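Local atomic coordinates of copper induced nitroreductase D (Lactococcus lactis, PDB entry 2WQF), a protein that binds flavin mononucleotide and acts as a copper-induced nitroreductase, with a part in defence against oxidative stress. Residues I99-D104 with G131-N136; D90-A95 with Q151-L156; L49-D54 with K163-P168. All blocks are in the same frame, centred on the assembly; numbering follows the deposited sequence. Where two conformers were deposited one is given.

Interaction 1. Residues I99-D104 with G131-N136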
loop_
_atom_site.group_PDB
_atom_site.type_symbol
_atom_site.label_atom_id
_atom_site.label_comp_id
_atom_site.label_asym_id
_atom_site.label_seq_id
_atom_site.Cartn_x
_atom_site.Cartn_y
_atom_site.Cartn_z
ATOM N N ILE A 99 -9.701 -13.289 -2.883
ATOM C CA ILE A 99 -8.576 -12.901 -3.717
ATOM C C ILE A 99 -7.299 -13.093 -2.910
ATOM O O ILE A 99 -7.090 -12.412 -1.904
ATOM C CB ILE A 99 -8.694 -11.451 -4.175
ATOM C CG1 ILE A 99 -10.033 -11.201 -4.882
ATOM C CG2 ILE A 99 -7.487 -11.041 -5.051
ATOM C CD1 ILE A 99 -10.469 -9.732 -4.873
ATOM N N LEU A 100 -6.469 -14.041 -3.329
ATOM C CA LEU A 100 -5.193 -14.308 -2.663
ATOM C C LEU A 100 -4.095 -13.531 -3.362
ATOM O O LEU A 100 -3.898 -13.644 -4.567
ATOM C CB LEU A 100 -4.877 -15.800 -2.638
ATOM C CG LEU A 100 -5.885 -16.642 -1.818
ATOM C CD1 LEU A 100 -7.075 -17.055 -2.650
ATOM C CD2 LEU A 100 -5.200 -17.880 -1.246
ATOM N N PHE A 101 -3.455 -12.665 -2.584
ATOM C CA PHE A 101 -2.375 -11.808 -3.035
ATOM C C PHE A 101 -1.037 -12.408 -2.712
ATOM O O PHE A 101 -0.787 -12.745 -1.569
ATOM C CB PHE A 101 -2.490 -10.444 -2.355
ATOM C CG PHE A 101 -3.647 -9.608 -2.859
ATOM C CD1 PHE A 101 -3.503 -8.757 -3.951
ATOM C CD2 PHE A 101 -4.888 -9.699 -2.244
ATOM C CE1 PHE A 101 -4.561 -7.993 -4.380
ATOM C CE2 PHE A 101 -5.937 -8.926 -2.654
ATOM C CZ PHE A 101 -5.790 -8.081 -3.732
ATOM N N PHE A 102 -0.175 -12.502 -3.730
ATOM C CA PHE A 102 1.166 -13.040 -3.592
ATOM C C PHE A 102 2.163 -12.006 -4.125
ATOM O O PHE A 102 1.808 -11.122 -4.908
ATOM C CB PHE A 102 1.371 -14.333 -4.404
ATOM C CG PHE A 102 0.349 -15.417 -4.167
ATOM C CD1 PHE A 102 0.699 -16.585 -3.504
ATOM C CD2 PHE A 102 -0.927 -15.307 -4.684
ATOM C CE1 PHE A 102 -0.245 -17.622 -3.315
ATOM C CE2 PHE A 102 -1.867 -16.307 -4.488
ATOM C CZ PHE A 102 -1.524 -17.478 -3.834
ATOM N N GLU A 103 3.422 -12.141 -3.715
ATOM C CA GLU A 103 4.520 -11.372 -4.288
ATOM C C GLU A 103 5.487 -12.364 -4.922
ATOM O O GLU A 103 5.892 -13.354 -4.281
ATOM C CB GLU A 103 5.233 -10.549 -3.214
ATOM C CG GLU A 103 4.414 -9.339 -2.760
ATOM C CD GLU A 103 4.288 -8.297 -3.879
ATOM O OE1 GLU A 103 5.338 -7.937 -4.460
ATOM O OE2 GLU A 103 3.141 -7.852 -4.191
ATOM N N ASP A 104 5.871 -12.109 -6.164
ATOM C CA ASP A 104 6.743 -13.016 -6.898
ATOM C C ASP A 104 8.220 -12.842 -6.479
ATOM O O ASP A 104 8.902 -11.878 -6.844
ATOM C CB ASP A 104 6.558 -12.791 -8.393
ATOM C CG ASP A 104 7.251 -13.848 -9.229
ATOM O OD1 ASP A 104 8.181 -14.513 -8.735
ATOM O OD2 ASP A 104 6.872 -14.005 -10.390
ATOM N N GLY A 131 0.723 -4.266 -0.062
ATOM C CA GLY A 131 -0.263 -3.424 0.608
ATOM C C GLY A 131 -1.000 -2.545 -0.399
ATOM O O GLY A 131 -2.226 -2.441 -0.366
ATOM N N ILE A 132 -0.232 -1.954 -1.311
ATOM C CA ILE A 132 -0.765 -1.054 -2.327
ATOM C C ILE A 132 -1.834 -1.754 -3.174
ATOM O O ILE A 132 -2.960 -1.257 -3.310
ATOM C CB ILE A 132 0.383 -0.538 -3.211
ATOM C CG1 ILE A 132 1.240 0.473 -2.423
ATOM C CG2 ILE A 132 -0.118 0.095 -4.501
ATOM C CD1 ILE A 132 2.591 0.755 -3.078
ATOM N N ILE A 133 -1.518 -2.913 -3.738
ATOM C CA ILE A 133 -2.491 -3.547 -4.641
ATOM C C ILE A 133 -3.684 -4.106 -3.854
ATOM O O ILE A 133 -4.812 -4.082 -4.348
ATOM C CB ILE A 133 -1.873 -4.618 -5.572
ATOM C CG1 ILE A 133 -1.284 -5.800 -4.821
ATOM C CG2 ILE A 133 -0.830 -3.941 -6.504
ATOM C CD1 ILE A 133 -0.882 -6.946 -5.758
ATOM N N SER A 134 -3.447 -4.531 -2.613
ATOM C CA SER A 134 -4.529 -5.062 -1.786
ATOM C C SER A 134 -5.592 -3.985 -1.521
ATOM O O SER A 134 -6.799 -4.248 -1.664
ATOM C CB SER A 134 -4.003 -5.626 -0.456
ATOM O OG SER A 134 -3.144 -6.713 -0.683
ATOM N N VAL A 135 -5.166 -2.775 -1.130
ATOM C CA VAL A 135 -6.135 -1.722 -0.792
ATOM C C VAL A 135 -6.754 -1.123 -2.040
ATOM O O VAL A 135 -7.907 -0.716 -2.014
ATOM C CB VAL A 135 -5.581 -0.599 0.151
ATOM C CG1 VAL A 135 -5.082 -1.207 1.430
ATOM C CG2 VAL A 135 -4.478 0.231 -0.535
ATOM N N ASN A 136 -6.001 -1.085 -3.149
ATOM C CA ASN A 136 -6.586 -0.568 -4.367
ATOM C C ASN A 136 -7.719 -1.492 -4.849
ATOM O O ASN A 136 -8.760 -1.019 -5.306
ATOM C CB ASN A 136 -5.531 -0.298 -5.477
ATOM C CG ASN A 136 -4.832 1.032 -5.297
ATOM O OD1 ASN A 136 -5.317 1.896 -4.558
ATOM N ND2 ASN A 136 -3.685 1.199 -5.948
#
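Two kinds of contact, neither a hydrogen bond, join Phe101 to the helical segment 131-136, one over its ring face and one at its rim. The face contact is made by Ser134. Its OG lies 3.6 Å above the plane of the Phe101 ring, over the centre, and its CA forms a CH-pi contact 4.1 Å from the centroid of that ring, 22° off the normal. The rim contact is made by Ile133, whose CD1 comes near the ring plane at 3.7 Å from Phe101 CD1. Ile133 holds CG1 between its backbone N and carbonyl carbon (chi1 63°), which sends the longer branch toward the strand, where it slides past the phenyl group in the opposite direction.

No hydrogen bond crosses the contact; Ser134 OG and Glu103 OE1 find partners elsewhere. Ser134 OG is hydrogen-bonded to Ser130 O of its own helix, a bond that probably fixes the hydroxyl's rotation above the aromatic face. Glu103 brings OE2 to 4.4 Å from Ile133 CD1, a loose approach, while its OE1 is held by the hydroxyls of Thr45 and Ser126. One oxygen of this buried carboxylate is thus gripped by two hydroxyls, while the other lies near the Ile133 methyl.

Strand 99-104 and helix 131-136 run nearly antiparallel, at 158°, with their axes 9.5 Å apart at closest approach. Beyond the contact, Ile132 and Val135 pack on Val135 and Ile132 of the second subunit. The arrangement is that of the nitroreductase fold, in which a long helix lies against the antiparallel sheet and contributes to the dimer interface.

Interaction 2. Residues D90-A95 with Q151-L156; sequences DGFKAA and QHYNPL. With FMN (flavin mononucleotide), chain B.
Gln151 meets two flat partners at once: its side chain lies over the ring of Phe92 while the same amide grips the flavin. On the protein side, Gln151 CG makes a CH-pi contact over the Phe92 face, 4.0 Å from the ring centroid and offset toward the rim. The amide carbon CD lies 3.4 Å from Phe92 CZ, with the amide and ring planes inclined to each other. Chi1 of -59° sets CG of Gln151 over the ring, and the bend at chi2 (-50°) brings CD to its rim and turns the amide to the cofactor.

There the amide uses both its ends. Gln151 NE2 donates to FMN O2 at 3.0 Å, and Gln151 OE1 accepts a weak, bent bond from FMN N3 at 3.1 Å. Asn149 OD1 takes a further bond from NE2, which should fix which way round the amide sits. His152 extends the reading of the pyrimidine edge: its ND1 donates to FMN O4 over 2.8 Å in an almost straight bond (176°), the imidazole meeting the flavin by its edge. Trp125 of the second subunit meets the His152 ring.

Tyr153 meets Phe92 at the ring edge, with its OH 3.5 Å from Phe92 CE2.

Phe92 projects from helix 88-93 and also meets Trp60 of helix 53-73, the helix whose Leu68 touches Tyr153. The facing segment leaves strand 146-151 and leads to helix 158-164, tied at Gln151 by backbone bonding to Gln176 of strand 171-182.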
loop_
_atom_site.group_PDB
_atom_site.type_symbol
_atom_site.label_atom_id
_atom_site.label_comp_id
_atom_site.label_asym_id
_atom_site.label_seq_id
_atom_site.Cartn_x
_atom_site.Cartn_y
_atom_site.Cartn_z
ATOM N N ASP A 90 -16.940 -19.984 8.708
ATOM C CA ASP A 90 -18.163 -20.055 7.918
ATOM C C ASP A 90 -18.524 -18.699 7.313
ATOM O O ASP A 90 -19.069 -18.638 6.219
ATOM C CB ASP A 90 -19.334 -20.568 8.749
ATOM C CG ASP A 90 -19.114 -21.988 9.250
ATOM O OD1 ASP A 90 -18.864 -22.889 8.416
ATOM O OD2 ASP A 90 -19.188 -22.200 10.478
ATOM N N GLY A 91 -18.251 -17.628 8.053
ATOM C CA GLY A 91 -18.511 -16.304 7.552
ATOM C C GLY A 91 -17.612 -15.961 6.372
ATOM O O GLY A 91 -18.004 -15.234 5.458
ATOM N N PHE A 92 -16.387 -16.478 6.373
ATOM C CA PHE A 92 -15.500 -16.241 5.241
ATOM C C PHE A 92 -15.971 -17.071 4.054
ATOM O O PHE A 92 -16.048 -16.570 2.942
ATOM C CB PHE A 92 -14.044 -16.561 5.595
ATOM C CG PHE A 92 -13.493 -15.704 6.672
ATOM C CD1 PHE A 92 -13.712 -14.343 6.669
ATOM C CD2 PHE A 92 -12.721 -16.253 7.682
ATOM C CE1 PHE A 92 -13.186 -13.543 7.662
ATOM C CE2 PHE A 92 -12.194 -15.468 8.680
ATOM C CZ PHE A 92 -12.436 -14.111 8.675
ATOM N N LYS A 93 -16.318 -18.335 4.294
ATOM C CA LYS A 93 -16.842 -19.212 3.234
ATOM C C LYS A 93 -18.101 -18.651 2.575
ATOM O O LYS A 93 -18.252 -18.740 1.357
ATOM C CB LYS A 93 -17.135 -20.621 3.775
ATOM C CG LYS A 93 -17.604 -21.577 2.692
ATOM C CD LYS A 93 -17.884 -22.986 3.217
ATOM C CE LYS A 93 -19.076 -23.576 2.495
ATOM N NZ LYS A 93 -19.496 -24.885 3.040
ATOM N N ALA A 94 -19.004 -18.093 3.387
ATOM C CA ALA A 94 -20.269 -17.568 2.905
ATOM C C ALA A 94 -20.129 -16.432 1.886
ATOM O O ALA A 94 -21.085 -16.121 1.168
ATOM C CB ALA A 94 -21.115 -17.114 4.087
ATOM N N ALA A 95 -18.950 -15.813 1.822
ATOM C CA ALA A 95 -18.681 -14.741 0.869
ATOM C C ALA A 95 -18.700 -15.268 -0.571
ATOM O O ALA A 95 -18.662 -16.471 -0.807
ATOM C CB ALA A 95 -17.331 -14.100 1.184
ATOM N N GLN A 151 -7.679 -10.987 5.400
ATOM C CA GLN A 151 -7.220 -12.007 6.311
ATOM C C GLN A 151 -5.792 -12.424 6.020
ATOM O O GLN A 151 -5.250 -12.182 4.927
ATOM C CB GLN A 151 -8.132 -13.232 6.261
ATOM C CG GLN A 151 -9.577 -12.964 6.617
ATOM C CD GLN A 151 -9.704 -12.197 7.915
ATOM O OE1 GLN A 151 -9.037 -12.513 8.892
ATOM N NE2 GLN A 151 -10.532 -11.164 7.920
ATOM N N HIS A 152 -5.193 -13.077 7.019
ATOM C CA HIS A 152 -3.818 -13.536 6.976
ATOM C C HIS A 152 -3.664 -14.940 7.552
ATOM O O HIS A 152 -3.235 -15.127 8.683
ATOM C CB HIS A 152 -2.911 -12.527 7.675
ATOM C CG HIS A 152 -2.906 -11.199 6.992
ATOM N ND1 HIS A 152 -3.772 -10.182 7.336
ATOM C CD2 HIS A 152 -2.200 -10.749 5.922
ATOM C CE1 HIS A 152 -3.563 -9.146 6.538
ATOM N NE2 HIS A 152 -2.632 -9.476 5.654
ATOM N N TYR A 153 -4.026 -15.931 6.741
ATOM C CA TYR A 153 -3.840 -17.343 7.097
ATOM C C TYR A 153 -2.569 -17.902 6.456
ATOM O O TYR A 153 -2.289 -19.087 6.560
ATOM C CB TYR A 153 -5.083 -18.146 6.707
ATOM C CG TYR A 153 -6.243 -17.825 7.616
ATOM C CD1 TYR A 153 -6.272 -18.299 8.920
ATOM C CD2 TYR A 153 -7.284 -17.025 7.184
ATOM C CE1 TYR A 153 -7.315 -17.996 9.766
ATOM C CE2 TYR A 153 -8.340 -16.721 8.015
ATOM C CZ TYR A 153 -8.348 -17.201 9.310
ATOM O OH TYR A 153 -9.408 -16.894 10.142
ATOM N N ASN A 154 -1.800 -17.026 5.801
ATOM C CA ASN A 154 -0.411 -17.303 5.451
ATOM C C ASN A 154 0.437 -17.208 6.729
ATOM O O ASN A 154 0.143 -16.345 7.589
ATOM C CB ASN A 154 0.075 -16.291 4.407
ATOM C CG ASN A 154 -0.198 -14.853 4.823
ATOM O OD1 ASN A 154 -1.346 -14.427 4.867
ATOM N ND2 ASN A 154 0.840 -14.127 5.201
ATOM N N PRO A 155 1.482 -18.060 6.867
ATOM C CA PRO A 155 1.942 -19.057 5.890
ATOM C C PRO A 155 1.287 -20.426 6.030
ATOM O O PRO A 155 1.688 -21.332 5.330
ATOM C CB PRO A 155 3.433 -19.218 6.225
ATOM C CG PRO A 155 3.671 -18.505 7.503
ATOM C CD PRO A 155 2.370 -18.024 8.046
ATOM N N LEU A 156 0.303 -20.565 6.910
ATOM C CA LEU A 156 -0.278 -21.867 7.231
ATOM C C LEU A 156 -0.830 -22.582 6.005
ATOM O O LEU A 156 -0.655 -23.796 5.851
ATOM C CB LEU A 156 -1.385 -21.693 8.276
ATOM C CG LEU A 156 -0.979 -21.699 9.750
ATOM C CD1 LEU A 156 0.136 -20.695 10.034
ATOM C CD2 LEU A 156 -2.205 -21.417 10.612
HETATM N N1 FMN B . -8.538 -7.485 9.426
HETATM C C2 FMN B . -8.828 -8.880 9.783
HETATM O O2 FMN B . -9.952 -9.204 10.092
HETATM N N3 FMN B . -7.741 -9.813 9.831
HETATM C C4 FMN B . -6.440 -9.468 9.518
HETATM O O4 FMN B . -5.595 -10.319 9.483
HETATM C C4A FMN B . -6.147 -8.071 9.184
HETATM N N5 FMN B . -4.959 -7.639 8.921
HETATM C C5A FMN B . -4.810 -6.319 8.227
HETATM C C6 FMN B . -3.494 -5.989 7.591
HETATM C C7 FMN B . -3.316 -4.867 6.903
HETATM C C7M FMN B . -1.955 -4.573 6.311
HETATM C C8 FMN B . -4.488 -3.923 6.745
HETATM C C8M FMN B . -4.329 -2.669 5.903
HETATM C C9 FMN B . -5.663 -4.184 7.328
HETATM C C9A FMN B . -5.854 -5.458 8.112
HETATM N N10 FMN B . -7.080 -5.784 8.769
HETATM C C10 FMN B . -7.295 -7.111 9.149
HETATM C "C1'" FMN B . -8.216 -4.873 8.749
HETATM C "C2'" FMN B . -7.966 -3.675 9.660
HETATM O "O2'" FMN B . -8.103 -4.079 10.998
HETATM C "C3'" FMN B . -8.958 -2.578 9.268
HETATM O "O3'" FMN B . -8.571 -2.173 7.969
HETATM C "C4'" FMN B . -8.857 -1.377 10.225
HETATM O "O4'" FMN B . -9.352 -1.733 11.508
HETATM C "C5'" FMN B . -9.620 -0.160 9.707
HETATM O "O5'" FMN B . -10.980 -0.522 9.513
HETATM P P FMN B . -11.651 -0.392 8.031
HETATM O O1P FMN B . -11.443 0.975 7.518
HETATM O O2P FMN B . -10.968 -1.461 7.096
HETATM O O3P FMN B . -13.190 -0.731 8.249
#

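Interaction 3. Residues L49-D54 with K163-P168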
loop_
_atom_site.group_PDB
_atom_site.type_symbol
_atom_site.label_atom_id
_atom_site.label_comp_id
_atom_site.label_asym_id
_atom_site.label_seq_id
_atom_site.Cartn_x
_atom_site.Cartn_y
_atom_site.Cartn_z
ATOM N N LEU A 49 -4.529 -14.924 -7.161
ATOM C CA LEU A 49 -5.409 -16.046 -7.394
ATOM C C LEU A 49 -6.804 -15.635 -6.923
ATOM O O LEU A 49 -7.002 -15.322 -5.748
ATOM C CB LEU A 49 -4.917 -17.265 -6.619
ATOM C CG LEU A 49 -5.818 -18.494 -6.665
ATOM C CD1 LEU A 49 -5.955 -19.023 -8.091
ATOM C CD2 LEU A 49 -5.245 -19.559 -5.725
ATOM N N ILE A 50 -7.756 -15.596 -7.855
ATOM C CA ILE A 50 -9.117 -15.140 -7.587
ATOM C C ILE A 50 -10.040 -16.346 -7.604
ATOM O O ILE A 50 -10.184 -16.992 -8.640
ATOM C CB ILE A 50 -9.581 -14.121 -8.631
ATOM C CG1 ILE A 50 -8.639 -12.913 -8.655
ATOM C CG2 ILE A 50 -11.021 -13.685 -8.391
ATOM C CD1 ILE A 50 -8.778 -12.028 -9.917
ATOM N N LEU A 51 -10.617 -16.663 -6.449
ATOM C CA LEU A 51 -11.453 -17.844 -6.296
ATOM C C LEU A 51 -12.908 -17.464 -6.062
ATOM O O LEU A 51 -13.208 -16.632 -5.198
ATOM C CB LEU A 51 -10.979 -18.656 -5.083
ATOM C CG LEU A 51 -9.504 -19.079 -5.098
ATOM C CD1 LEU A 51 -9.244 -19.891 -3.853
ATOM C CD2 LEU A 51 -9.123 -19.848 -6.366
ATOM N N THR A 52 -13.804 -18.113 -6.795
ATOM C CA THR A 52 -15.240 -17.967 -6.595
ATOM C C THR A 52 -15.876 -19.352 -6.661
ATOM O O THR A 52 -15.203 -20.344 -6.948
ATOM C CB THR A 52 -15.894 -17.007 -7.615
ATOM O OG1 THR A 52 -15.842 -17.566 -8.926
ATOM C CG2 THR A 52 -15.206 -15.645 -7.593
ATOM N N GLY A 53 -17.168 -19.430 -6.359
ATOM C CA GLY A 53 -17.900 -20.678 -6.535
ATOM C C GLY A 53 -17.303 -21.844 -5.779
ATOM O O GLY A 53 -16.981 -21.740 -4.587
ATOM N N ASP A 54 -17.165 -22.967 -6.468
ATOM C CA ASP A 54 -16.636 -24.186 -5.862
ATOM C C ASP A 54 -15.241 -23.991 -5.285
ATOM O O ASP A 54 -14.911 -24.578 -4.274
ATOM C CB ASP A 54 -16.574 -25.327 -6.880
ATOM C CG ASP A 54 -17.929 -25.898 -7.218
ATOM O OD1 ASP A 54 -18.947 -25.393 -6.722
ATOM O OD2 ASP A 54 -17.964 -26.868 -7.995
ATOM N N LYS A 163 -0.450 -26.121 -4.221
ATOM C CA LYS A 163 -0.676 -27.439 -4.804
ATOM C C LYS A 163 -2.030 -27.524 -5.500
ATOM O O LYS A 163 -2.131 -27.979 -6.641
ATOM C CB LYS A 163 -0.606 -28.497 -3.706
ATOM C CG LYS A 163 -0.963 -29.894 -4.184
ATOM C CD LYS A 163 -0.796 -30.914 -3.074
ATOM C CE LYS A 163 -1.215 -32.306 -3.523
ATOM N NZ LYS A 163 -1.118 -33.294 -2.413
ATOM N N GLU A 164 -3.078 -27.084 -4.813
ATOM C CA GLU A 164 -4.422 -27.188 -5.358
ATOM C C GLU A 164 -4.579 -26.413 -6.679
ATOM O O GLU A 164 -5.247 -26.870 -7.606
ATOM C CB GLU A 164 -5.427 -26.684 -4.330
ATOM C CG GLU A 164 -6.842 -26.698 -4.827
ATOM C CD GLU A 164 -7.315 -28.090 -5.188
ATOM O OE1 GLU A 164 -6.865 -29.072 -4.548
ATOM O OE2 GLU A 164 -8.143 -28.196 -6.114
ATOM N N TRP A 165 -3.971 -25.230 -6.763
ATOM C CA TRP A 165 -4.127 -24.379 -7.948
ATOM C C TRP A 165 -2.847 -24.268 -8.770
ATOM O O TRP A 165 -2.751 -23.419 -9.651
ATOM C CB TRP A 165 -4.694 -22.996 -7.552
ATOM C CG TRP A 165 -6.147 -23.135 -7.140
ATOM C CD1 TRP A 165 -7.205 -23.285 -7.977
ATOM C CD2 TRP A 165 -6.686 -23.209 -5.804
ATOM N NE1 TRP A 165 -8.362 -23.455 -7.269
ATOM C CE2 TRP A 165 -8.077 -23.407 -5.929
ATOM C CE3 TRP A 165 -6.134 -23.115 -4.525
ATOM C CZ2 TRP A 165 -8.923 -23.519 -4.830
ATOM C CZ3 TRP A 165 -6.983 -23.228 -3.424
ATOM C CH2 TRP A 165 -8.363 -23.426 -3.589
ATOM N N ASN A 166 -1.897 -25.166 -8.514
ATOM C CA ASN A 166 -0.718 -25.299 -9.369
ATOM C C ASN A 166 0.033 -23.996 -9.531
ATOM O O ASN A 166 0.352 -23.584 -10.648
ATOM C CB ASN A 166 -1.129 -25.813 -10.746
ATOM C CG ASN A 166 -1.761 -27.173 -10.679
ATOM O OD1 ASN A 166 -2.921 -27.358 -11.052
ATOM N ND2 ASN A 166 -1.004 -28.144 -10.179
ATOM N N LEU A 167 0.297 -23.345 -8.409
ATOM C CA LEU A 167 0.977 -22.071 -8.421
ATOM C C LEU A 167 2.494 -22.263 -8.415
ATOM O O LEU A 167 3.012 -23.228 -7.847
ATOM C CB LEU A 167 0.585 -21.263 -7.196
ATOM C CG LEU A 167 -0.908 -21.035 -6.982
ATOM C CD1 LEU A 167 -1.106 -20.230 -5.705
ATOM C CD2 LEU A 167 -1.564 -20.352 -8.186
ATOM N N PRO A 168 3.217 -21.330 -9.044
ATOM C CA PRO A 168 4.681 -21.354 -8.977
ATOM C C PRO A 168 5.185 -21.251 -7.547
ATOM O O PRO A 168 4.593 -20.544 -6.715
ATOM C CB PRO A 168 5.095 -20.096 -9.761
ATOM C CG PRO A 168 3.950 -19.780 -10.655
ATOM C CD PRO A 168 2.713 -20.227 -9.892
#
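Leu51 lays its two methyls on one face of the Trp165 indole, the side chains approaching from opposite directions. Leu51 CD1 sits over the six-membered ring in a CH-pi contact, 3.9 Å from its centroid and 22° off the normal. The other branch, CD2, is shifted toward the five-membered part and comes within 3.7 Å of Trp165 CE2, so the two methyls span the six-membered ring and the NE1 side of the five-membered ring. The opposite face belongs to a neighbour in sequence: Glu164 CG stands 3.4 Å above the plane over its centre, and the indole is clamped between an aliphatic chain on each side. Glu164 can offer this methylene while its carboxylate reaches Lys58 through OE2 in a salt bridge.

Leu49 meets Trp165 differently, crossing it at about a right angle and bringing CD2 obliquely to 3.9 Å from Trp165 CE3. With CG anti to the backbone N (chi1 175°), Leu49 extends one branch far enough to reach Leu167 as well, CD2 lying 4.2 Å from Leu167 CD1.

Were Trp165 replaced by an alanine, a gap would probably open between strand 46-52 and the end of helix 158-164, leaving both Leu51 methyls and the Glu164 methylene without the ring they clasp.

Trp165 and Leu167 flank Asn166, the positive-phi residue of a Schellman motif that ends helix 158-164, with Leu167 N bonded to Ala162 O and Asn166 N weakly to Lys163 O. Around them, Ala55 and Ile63 of helix 53-73 touch Trp165, and Phe102 of strand 97-104 touches both Leu49 and Leu167. Residues 49-51 also pair in parallel with a strand of the second subunit, whose Ile199 and Ala201 pack on this cluster, so the sheet continues across the dimer interface.

Interactions 1 and 3 share one sheet, strands 97-104 and 46-52 being neighbours in it. A probable hydrogen bond from Leu100 N to Leu49 O (2.8 Å) and packing of Phe102 CZ on Leu167 CD1 (3.4 Å) connect them, although their centres are about 15 Å apart. Interaction 2 joins interaction 1 through sequence, helix 88-93 leading into strand 97-104, while nearest atoms of interactions 2 and 3 stay about 6 Å apart. Interaction 2 holds the pocket residues Gln151 and His152; in interaction 1 Ile132 touches a bound FMN, and the Ser134 side chain is about 7 Å from one. Interaction 3 is remote from the FMN sites. All three reach the second subunit, interaction 2 through His152.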